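Local coordinates for protein glutamine cyclotransferase (Xanthomonas campestris, PDB 3MBR) that probably catalyses the cyclisation of N-terminal glutamine in peptides to pyroglutamate, and carries a calcium ion in its beta-propeller, at residues D204-L218 with T221-L233. The protein carries 1 engineered substitution. Numbering follows the deposited sequence.
Sequences DVLNGIAFDAEHDRL and TGKRWPMLYEIRL. With CA (calcium ion), chain B.
Trp225 turns the edge of its indole to the carbonyl of Asp204, and its six-membered ring also meets Leu206. Its NE1 donates to Asp204 O at 2.8 Å; the acceptor lies close to the ring plane, but the nitrogen stands 64° out of the carbonyl plane, so the donor comes from above that plane and not along a lone-pair direction. Further along the ring, CZ2 comes within 3.8 Å of Leu206 CB, while one indole face covers the peptide between Thr221 and Gly222. Trp225 closes a type II turn from Gly222, which also brings Arg224 to Asp204. There the carboxylate and guanidinium planes are nearly perpendicular (88°), and the Arg224 NE to Asp204 OD2 salt bridge is weak at 3.4 Å; a water joining OD2 to NH2 supplements it.

Between strands 206-212 and 217-222, Thr221 O accepts from both Asn207 N and Gly208 N, the former at 3.0 Å and in the carbonyl plane, which defines a classic beta bulge. These strands and 227-233 form consecutive antiparallel hairpins of one propeller blade, completed by strand 9-16 from the start of the chain. Immediately after the bulge, Ile209 O binds the calcium ion at 2.3 Å, alongside ligands from Leu26, Glu154, Leu155 and Glu156.

Across the second hairpin, Ile231 N donates to Leu218 O at 2.9 Å, and Leu218 CD2 rests on Ile231 CG1. Glu230, extended with CG anti to its N (chi1 179°), lays OE1 against Arg217 CD at 3.4 Å. Their charged ends stay near each other without a salt bridge, the two planes almost at right angles: Arg217 holds Asp212 OD1 side-on with NE and NH2, Glu230 OE1 takes Arg232 NH1, and Glu230 OE2 is hydrogen-bonded to Tyr15 OH.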
ATOM      1  N   ASP A 204      12.775  -0.271  -8.797  1.00 27.38           N
ATOM      2  CA  ASP A 204      11.371  -0.284  -9.313  1.00 27.24           C
ATOM      3  C   ASP A 204      10.478  -1.397  -8.715  1.00 27.52           C
ATOM      4  O   ASP A 204       9.961  -2.308  -9.455  1.00 28.44           O
ATOM      5  CB  ASP A 204      11.386  -0.306 -10.881  1.00 27.97           C
ATOM      6  CG  ASP A 204      12.107   0.899 -11.517  1.00 31.15           C
ATOM      7  OD1 ASP A 204      12.146   0.980 -12.799  1.00 36.63           O
ATOM      8  OD2 ASP A 204      12.665   1.766 -10.781  1.00 35.08           O
ATOM      9  N   VAL A 205      10.366  -1.381  -7.378  1.00 27.65           N
ATOM     10  CA  VAL A 205       9.681  -2.423  -6.653  1.00 26.42           C
ATOM     11  C   VAL A 205       8.189  -2.159  -6.746  1.00 21.88           C
ATOM     12  O   VAL A 205       7.709  -0.989  -6.871  1.00 20.96           O
ATOM     13  CB  VAL A 205      10.038  -2.484  -5.166  1.00 27.72           C
ATOM     14  CG1 VAL A 205      11.472  -3.080  -4.938  1.00 30.68           C
ATOM     15  CG2 VAL A 205       9.895  -1.153  -4.492  1.00 28.47           C
ATOM     16  N   LEU A 206       7.393  -3.234  -6.635  1.00 21.67           N
ATOM     17  CA  LEU A 206       5.930  -3.108  -6.414  1.00 19.57           C
ATOM     18  C   LEU A 206       5.746  -2.329  -5.126  1.00 19.30           C
ATOM     19  O   LEU A 206       6.451  -2.600  -4.116  1.00 21.01           O
ATOM     20  CB  LEU A 206       5.306  -4.529  -6.330  1.00 21.38           C
ATOM     21  CG  LEU A 206       3.761  -4.585  -6.517  1.00 22.71           C
ATOM     22  CD1 LEU A 206       3.287  -5.971  -6.980  1.00 25.62           C
ATOM     23  CD2 LEU A 206       2.960  -4.232  -5.290  1.00 24.59           C
ATOM     24  N   ASN A 207       4.855  -1.369  -5.132  1.00 17.15           N
ATOM     25  CA  ASN A 207       4.724  -0.550  -3.932  1.00 16.41           C
ATOM     26  C   ASN A 207       3.334   0.020  -3.817  1.00 15.73           C
ATOM     27  O   ASN A 207       3.080   0.870  -2.955  1.00 18.28           O
ATOM     28  CB  ASN A 207       5.786   0.551  -3.903  1.00 17.84           C
ATOM     29  CG  ASN A 207       6.269   0.829  -2.564  1.00 20.36           C
ATOM     30  OD1 ASN A 207       7.488   0.979  -2.454  1.00 29.31           O
ATOM     31  ND2 ASN A 207       5.402   1.068  -1.608  1.00 27.51           N
ATOM     32  N   GLY A 208       2.383  -0.401  -4.656  1.00 15.71           N
ATOM     33  CA  GLY A 208       1.026   0.150  -4.586  1.00 16.08           C
ATOM     34  C   GLY A 208       0.061  -1.001  -4.804  1.00 15.30           C
ATOM     35  O   GLY A 208       0.196  -1.682  -5.859  1.00 16.19           O
ATOM     36  N   ILE A 209      -0.829  -1.244  -3.877  1.00 14.69           N
ATOM     37  CA  ILE A 209      -1.864  -2.259  -4.024  1.00 15.29           C
ATOM     38  C   ILE A 209      -3.170  -1.551  -3.682  1.00 14.53           C
ATOM     39  O   ILE A 209      -3.283  -1.052  -2.539  1.00 16.18           O
ATOM     40  CB  ILE A 209      -1.660  -3.479  -3.088  1.00 15.60           C
ATOM     41  CG1 ILE A 209      -0.275  -4.117  -3.342  1.00 16.84           C
ATOM     42  CG2 ILE A 209      -2.809  -4.448  -3.358  1.00 16.99           C
ATOM     43  CD1 ILE A 209       0.108  -5.104  -2.225  1.00 19.45           C
ATOM     44  N   ALA A 210      -4.123  -1.486  -4.595  1.00 14.95           N
ATOM     45  CA  ALA A 210      -5.357  -0.763  -4.327  1.00 14.71           C
ATOM     46  C   ALA A 210      -6.599  -1.628  -4.674  1.00 15.86           C
ATOM     47  O   ALA A 210      -6.633  -2.185  -5.763  1.00 19.19           O
ATOM     48  CB  ALA A 210      -5.433   0.548  -5.094  1.00 16.60           C
ATOM     49  N   PHE A 211      -7.594  -1.665  -3.841  1.00 16.23           N
ATOM     50  CA  PHE A 211      -8.754  -2.458  -4.097  1.00 17.45           C
ATOM     51  C   PHE A 211      -9.986  -1.562  -4.241  1.00 18.03           C
ATOM     52  O   PHE A 211     -10.246  -0.655  -3.390  1.00 18.66           O
ATOM     53  CB  PHE A 211      -8.956  -3.436  -2.928  1.00 18.41           C
ATOM     54  CG  PHE A 211     -10.091  -4.355  -3.150  1.00 18.73           C
ATOM     55  CD1 PHE A 211     -10.136  -5.188  -4.253  1.00 20.61           C
ATOM     56  CD2 PHE A 211     -11.133  -4.422  -2.218  1.00 22.61           C
ATOM     57  CE1 PHE A 211     -11.193  -6.091  -4.460  1.00 22.99           C
ATOM     58  CE2 PHE A 211     -12.193  -5.377  -2.393  1.00 23.19           C
ATOM     59  CZ  PHE A 211     -12.219  -6.162  -3.511  1.00 23.33           C
ATOM     60  N   ASP A 212     -10.696  -1.738  -5.354  1.00 18.30           N
ATOM     61  CA  ASP A 212     -11.996  -1.090  -5.601  1.00 20.10           C
ATOM     62  C   ASP A 212     -13.038  -2.079  -5.110  1.00 22.13           C
ATOM     63  O   ASP A 212     -13.318  -3.054  -5.808  1.00 21.35           O
ATOM     64  CB  ASP A 212     -12.099  -0.863  -7.113  1.00 19.22           C
ATOM     65  CG  ASP A 212     -13.511  -0.515  -7.577  1.00 21.36           C
ATOM     66  OD1 ASP A 212     -13.670  -0.376  -8.816  1.00 22.21           O
ATOM     67  OD2 ASP A 212     -14.445  -0.374  -6.758  1.00 23.18           O
ATOM     68  N   ALA A 213     -13.576  -1.852  -3.879  1.00 24.04           N
ATOM     69  CA  ALA A 213     -14.483  -2.847  -3.381  1.00 25.36           C
ATOM     70  C   ALA A 213     -15.820  -2.840  -4.071  1.00 27.99           C
ATOM     71  O   ALA A 213     -16.490  -3.902  -4.113  1.00 31.23           O
ATOM     72  CB  ALA A 213     -14.665  -2.730  -1.843  1.00 27.86           C
ATOM     73  N   GLU A 214     -16.211  -1.684  -4.634  1.00 27.83           N
ATOM     74  CA  GLU A 214     -17.553  -1.658  -5.263  1.00 29.19           C
ATOM     75  C   GLU A 214     -17.628  -2.605  -6.480  1.00 28.51           C
ATOM     76  O   GLU A 214     -18.646  -3.235  -6.777  1.00 31.90           O
ATOM     77  CB  GLU A 214     -17.849  -0.218  -5.659  1.00 30.87           C
ATOM     78  CG  GLU A 214     -19.172  -0.056  -6.392  1.00 37.28           C
ATOM     79  CD  GLU A 214     -19.500   1.363  -6.764  1.00 46.45           C
ATOM     80  OE1 GLU A 214     -20.581   1.541  -7.437  1.00 52.73           O
ATOM     81  OE2 GLU A 214     -18.720   2.285  -6.378  1.00 51.01           O
ATOM     82  N   HIS A 215     -16.537  -2.650  -7.235  1.00 26.20           N
ATOM     83  CA  HIS A 215     -16.533  -3.441  -8.454  1.00 25.93           C
ATOM     84  C   HIS A 215     -15.616  -4.645  -8.390  1.00 25.47           C
ATOM     85  O   HIS A 215     -15.503  -5.336  -9.385  1.00 28.41           O
ATOM     86  CB  HIS A 215     -16.150  -2.589  -9.673  1.00 25.30           C
ATOM     87  CG  HIS A 215     -16.960  -1.348  -9.807  1.00 26.04           C
ATOM     88  ND1 HIS A 215     -16.498  -0.103  -9.404  1.00 25.59           N
ATOM     89  CD2 HIS A 215     -18.224  -1.143 -10.296  1.00 26.13           C
ATOM     90  CE1 HIS A 215     -17.437   0.802  -9.642  1.00 27.00           C
ATOM     91  NE2 HIS A 215     -18.496   0.202 -10.168  1.00 30.18           N
ATOM     92  N   ASP A 216     -15.006  -4.893  -7.206  1.00 24.99           N
ATOM     93  CA  ASP A 216     -14.093  -6.005  -6.948  1.00 24.82           C
ATOM     94  C   ASP A 216     -12.941  -5.975  -7.926  1.00 23.05           C
ATOM     95  O   ASP A 216     -12.690  -6.978  -8.593  1.00 25.94           O
ATOM     96  CB  ASP A 216     -14.885  -7.348  -7.024  1.00 26.71           C
ATOM     97  CG  ASP A 216     -14.039  -8.584  -6.599  1.00 34.79           C
ATOM     98  OD1 ASP A 216     -12.974  -8.462  -5.931  1.00 36.98           O
ATOM     99  OD2 ASP A 216     -14.500  -9.687  -6.965  1.00 41.41           O
ATOM    100  N   ARG A 217     -12.240  -4.851  -7.986  1.00 19.77           N
ATOM    101  CA  ARG A 217     -11.052  -4.751  -8.861  1.00 19.27           C
ATOM    102  C   ARG A 217      -9.823  -4.540  -7.995  1.00 17.83           C
ATOM    103  O   ARG A 217      -9.802  -3.577  -7.182  1.00 19.50           O
ATOM    104  CB  ARG A 217     -11.201  -3.577  -9.849  1.00 18.45           C
ATOM    105  CG  ARG A 217     -12.468  -3.677 -10.730  1.00 18.36           C
ATOM    106  CD  ARG A 217     -12.475  -2.632 -11.812  1.00 18.09           C
ATOM    107  NE  ARG A 217     -12.585  -1.299 -11.254  1.00 19.40           N
ATOM    108  CZ  ARG A 217     -12.424  -0.176 -11.959  1.00 19.45           C
ATOM    109  NH1 ARG A 217     -12.200  -0.243 -13.306  1.00 19.45           N
ATOM    110  NH2 ARG A 217     -12.554   0.985 -11.365  1.00 21.33           N
ATOM    111  N   LEU A 218      -8.771  -5.288  -8.275  1.00 16.94           N
ATOM    112  CA  LEU A 218      -7.517  -5.203  -7.544  1.00 15.97           C
ATOM    113  C   LEU A 218      -6.471  -4.609  -8.471  1.00 15.77           C
ATOM    114  O   LEU A 218      -6.267  -5.152  -9.579  1.00 17.57           O
ATOM    115  CB  LEU A 218      -7.129  -6.602  -7.073  1.00 16.85           C
ATOM    116  CG  LEU A 218      -5.861  -6.613  -6.205  1.00 17.62           C
ATOM    117  CD1 LEU A 218      -6.014  -5.791  -4.975  1.00 18.82           C
ATOM    118  CD2 LEU A 218      -5.540  -8.097  -5.838  1.00 20.50           C
ATOM    119  N   THR A 221       0.799  -1.445  -8.788  1.00 15.46           N
ATOM    120  CA  THR A 221       1.833  -0.766  -9.553  1.00 15.84           C
ATOM    121  C   THR A 221       3.049  -0.573  -8.663  1.00 15.67           C
ATOM    122  O   THR A 221       3.097  -1.110  -7.540  1.00 16.05           O
ATOM    123  CB  THR A 221       1.348   0.578 -10.129  1.00 15.87           C
ATOM    124  OG1 THR A 221       2.283   1.021 -11.144  1.00 17.00           O
ATOM    125  CG2 THR A 221       1.137   1.689  -9.113  1.00 16.67           C
ATOM    126  N   GLY A 222       4.087   0.088  -9.157  1.00 16.35           N
ATOM    127  CA  GLY A 222       5.298   0.255  -8.357  1.00 17.43           C
ATOM    128  C   GLY A 222       6.139   1.395  -8.857  1.00 15.41           C
ATOM    129  O   GLY A 222       5.721   2.159  -9.786  1.00 16.81           O
ATOM    130  N   LYS A 223       7.274   1.581  -8.189  1.00 16.67           N
ATOM    131  CA  LYS A 223       8.089   2.762  -8.401  1.00 16.54           C
ATOM    132  C   LYS A 223       8.548   2.830  -9.821  1.00 16.22           C
ATOM    133  O   LYS A 223       9.210   1.936 -10.340  1.00 17.87           O
ATOM    134  CB  LYS A 223       9.326   2.745  -7.486  1.00 17.53           C
ATOM    135  CG  LYS A 223       8.915   2.771  -5.988  1.00 19.57           C
ATOM    136  CD  LYS A 223      10.191   3.020  -5.126  1.00 20.61           C
ATOM    137  CE  LYS A 223       9.848   2.999  -3.664  1.00 26.24           C
ATOM    138  NZ  LYS A 223       9.067   4.052  -3.211  1.00 29.99           N
ATOM    139  N   ARG A 224       8.160   3.929 -10.549  1.00 17.28           N
ATOM    140  CA  ARG A 224       8.600   4.157 -11.924  1.00 18.83           C
ATOM    141  C   ARG A 224       8.056   3.098 -12.919  1.00 17.67           C
ATOM    142  O   ARG A 224       8.499   3.024 -14.067  1.00 19.15           O
ATOM    143  CB  ARG A 224      10.124   4.264 -12.079  1.00 23.38           C
ATOM    144  CG  ARG A 224      10.616   5.416 -11.162  1.00 26.25           C
ATOM    145  CD  ARG A 224      11.842   6.010 -11.611  1.00 35.49           C
ATOM    146  NE  ARG A 224      12.917   5.128 -11.381  1.00 37.53           N
ATOM    147  CZ  ARG A 224      14.077   5.280 -12.048  1.00 39.49           C
ATOM    148  NH1 ARG A 224      14.253   6.307 -12.983  1.00 39.59           N
ATOM    149  NH2 ARG A 224      15.102   4.448 -11.821  1.00 47.69           N
ATOM    150  N   TRP A 225       7.055   2.329 -12.477  1.00 17.73           N
ATOM    151  CA  TRP A 225       6.487   1.335 -13.423  1.00 17.05           C
ATOM    152  C   TRP A 225       5.795   2.081 -14.584  1.00 17.11           C
ATOM    153  O   TRP A 225       5.121   3.092 -14.373  1.00 18.45           O
ATOM    154  CB  TRP A 225       5.463   0.444 -12.777  1.00 17.25           C
ATOM    155  CG  TRP A 225       6.058  -0.616 -11.891  1.00 15.92           C
ATOM    156  CD1 TRP A 225       7.255  -0.603 -11.219  1.00 18.66           C
ATOM    157  CD2 TRP A 225       5.398  -1.828 -11.509  1.00 16.88           C
ATOM    158  NE1 TRP A 225       7.372  -1.752 -10.450  1.00 18.07           N
ATOM    159  CE2 TRP A 225       6.257  -2.511 -10.620  1.00 16.19           C
ATOM    160  CE3 TRP A 225       4.148  -2.379 -11.802  1.00 16.65           C
ATOM    161  CZ2 TRP A 225       5.899  -3.748  -9.997  1.00 18.53           C
ATOM    162  CZ3 TRP A 225       3.783  -3.610 -11.217  1.00 17.44           C
ATOM    163  CH2 TRP A 225       4.629  -4.272 -10.345  1.00 19.04           C
ATOM    164  N   PRO A 226       5.865   1.524 -15.808  1.00 16.87           N
ATOM    165  CA  PRO A 226       5.212   2.182 -16.960  1.00 17.76           C
ATOM    166  C   PRO A 226       3.723   1.858 -16.995  1.00 18.02           C
ATOM    167  O   PRO A 226       2.974   2.526 -17.747  1.00 20.04           O
ATOM    168  CB  PRO A 226       5.917   1.588 -18.188  1.00 19.36           C
ATOM    169  CG  PRO A 226       6.323   0.213 -17.691  1.00 20.42           C
ATOM    170  CD  PRO A 226       6.721   0.416 -16.235  1.00 19.69           C
ATOM    171  N   MET A 227       3.265   0.910 -16.189  1.00 18.27           N
ATOM    172  CA  MET A 227       1.888   0.461 -16.188  1.00 18.55           C
ATOM    173  C   MET A 227       1.416   0.185 -14.780  1.00 17.27           C
ATOM    174  O   MET A 227       2.184  -0.023 -13.856  1.00 17.36           O
ATOM    175  CB  MET A 227       1.736  -0.852 -16.983  1.00 20.64           C
ATOM    176  CG  MET A 227       2.031  -0.669 -18.508  1.00 28.45           C
ATOM    177  SD  MET A 227       1.809  -2.090 -19.499  1.00 38.46           S
ATOM    178  CE  MET A 227       3.477  -2.803 -19.374  1.00 42.40           C
ATOM    179  N   LEU A 228       0.113   0.236 -14.679  1.00 18.20           N
ATOM    180  CA  LEU A 228      -0.640  -0.176 -13.513  1.00 17.04           C
ATOM    181  C   LEU A 228      -1.507  -1.342 -13.980  1.00 15.78           C
ATOM    182  O   LEU A 228      -2.129  -1.239 -15.053  1.00 18.66           O
ATOM    183  CB  LEU A 228      -1.424   1.024 -12.916  1.00 18.45           C
ATOM    184  CG  LEU A 228      -2.429   0.729 -11.782  1.00 19.61           C
ATOM    185  CD1 LEU A 228      -2.428   1.798 -10.805  1.00 21.81           C
ATOM    186  CD2 LEU A 228      -3.778   0.435 -12.391  1.00 21.48           C
ATOM    187  N   TYR A 229      -1.567  -2.397 -13.204  1.00 16.67           N
ATOM    188  CA  TYR A 229      -2.299  -3.621 -13.649  1.00 17.22           C
ATOM    189  C   TYR A 229      -3.509  -3.878 -12.810  1.00 16.40           C
ATOM    190  O   TYR A 229      -3.454  -3.814 -11.594  1.00 17.88           O
ATOM    191  CB  TYR A 229      -1.426  -4.848 -13.495  1.00 18.07           C
ATOM    192  CG  TYR A 229      -0.174  -4.784 -14.344  1.00 20.39           C
ATOM    193  CD1 TYR A 229       1.014  -4.241 -13.822  1.00 23.33           C
ATOM    194  CD2 TYR A 229      -0.154  -5.270 -15.620  1.00 22.86           C
ATOM    195  CE1 TYR A 229       2.160  -4.180 -14.569  1.00 25.30           C
ATOM    196  CE2 TYR A 229       1.019  -5.235 -16.372  1.00 27.00           C
ATOM    197  CZ  TYR A 229       2.159  -4.625 -15.861  1.00 24.91           C
ATOM    198  OH  TYR A 229       3.314  -4.628 -16.599  1.00 33.67           O
ATOM    199  N   GLU A 230      -4.635  -4.172 -13.454  1.00 17.16           N
ATOM    200  CA  GLU A 230      -5.791  -4.764 -12.748  1.00 17.49           C
ATOM    201  C   GLU A 230      -5.588  -6.262 -12.860  1.00 17.56           C
ATOM    202  O   GLU A 230      -5.426  -6.788 -13.953  1.00 18.70           O
ATOM    203  CB  GLU A 230      -7.109  -4.343 -13.464  1.00 19.01           C
ATOM    204  CG  GLU A 230      -8.344  -4.932 -12.808  1.00 20.53           C
ATOM    205  CD  GLU A 230      -9.625  -4.483 -13.482  1.00 22.30           C
ATOM    206  OE1 GLU A 230     -10.651  -5.118 -13.197  1.00 24.84           O
ATOM    207  OE2 GLU A 230      -9.591  -3.505 -14.264  1.00 21.94           O
ATOM    208  N   ILE A 231      -5.628  -6.940 -11.728  1.00 17.25           N
ATOM    209  CA  ILE A 231      -5.406  -8.401 -11.681  1.00 18.75           C
ATOM    210  C   ILE A 231      -6.595  -9.086 -10.960  1.00 20.15           C
ATOM    211  O   ILE A 231      -7.191  -8.502 -10.068  1.00 21.34           O
ATOM    212  CB  ILE A 231      -4.092  -8.723 -11.001  1.00 18.92           C
ATOM    213  CG1 ILE A 231      -4.079  -8.320  -9.562  1.00 19.26           C
ATOM    214  CG2 ILE A 231      -2.864  -8.153 -11.738  1.00 20.40           C
ATOM    215  CD1 ILE A 231      -2.838  -8.873  -8.813  1.00 22.30           C
ATOM    216  N   ARG A 232      -6.899 -10.293 -11.425  1.00 21.50           N
ATOM    217  CA  ARG A 232      -7.947 -11.058 -10.784  1.00 23.81           C
ATOM    218  C   ARG A 232      -7.296 -12.318 -10.165  1.00 24.26           C
ATOM    219  O   ARG A 232      -6.600 -13.038 -10.875  1.00 26.96           O
ATOM    220  CB  ARG A 232      -9.024 -11.422 -11.823  1.00 27.41           C
ATOM    221  CG  ARG A 232     -10.368 -11.973 -11.179  1.00 33.66           C
ATOM    222  CD  ARG A 232     -11.270 -10.732 -10.922  1.00 42.06           C
ATOM    223  NE  ARG A 232     -11.804 -10.121 -12.156  1.00 40.74           N
ATOM    224  CZ  ARG A 232     -11.739  -8.809 -12.587  1.00 35.52           C
ATOM    225  NH1 ARG A 232     -11.112  -7.671 -11.921  1.00 28.95           N
ATOM    226  NH2 ARG A 232     -12.394  -8.700 -13.786  1.00 35.50           N
ATOM    227  N   LEU A 233      -7.442 -12.555  -8.865  1.00 24.66           N
ATOM    228  CA  LEU A 233      -6.851 -13.728  -8.214  1.00 27.00           C
ATOM    229  C   LEU A 233      -7.639 -14.992  -8.560  1.00 28.39           C
ATOM    230  O   LEU A 233      -8.888 -14.957  -8.630  1.00 30.56           O
ATOM    231  CB  LEU A 233      -6.857 -13.581  -6.713  1.00 26.46           C
ATOM    232  CG  LEU A 233      -6.095 -12.301  -6.222  1.00 27.17           C
ATOM    233  CD1 LEU A 233      -5.959 -12.356  -4.707  1.00 30.75           C
ATOM    234  CD2 LEU A 233      -4.678 -12.194  -6.888  1.00 25.76           C
TER
HETATM  235 CA    CA B 300      -2.858   0.151  -0.600  1.00 20.79          CA
HETATM  236  O   HOH W   1      10.072   0.740 -14.715  1.00 19.13           O
HETATM  237  O   HOH W   2      15.335   1.797 -10.320  1.00 29.01           O
HETATM  238  O   HOH W   3      -9.611  -7.771  -9.617  1.00 22.11           O
HETATM  239  O   HOH W   4      -3.166   1.729   1.216  1.00 18.99           O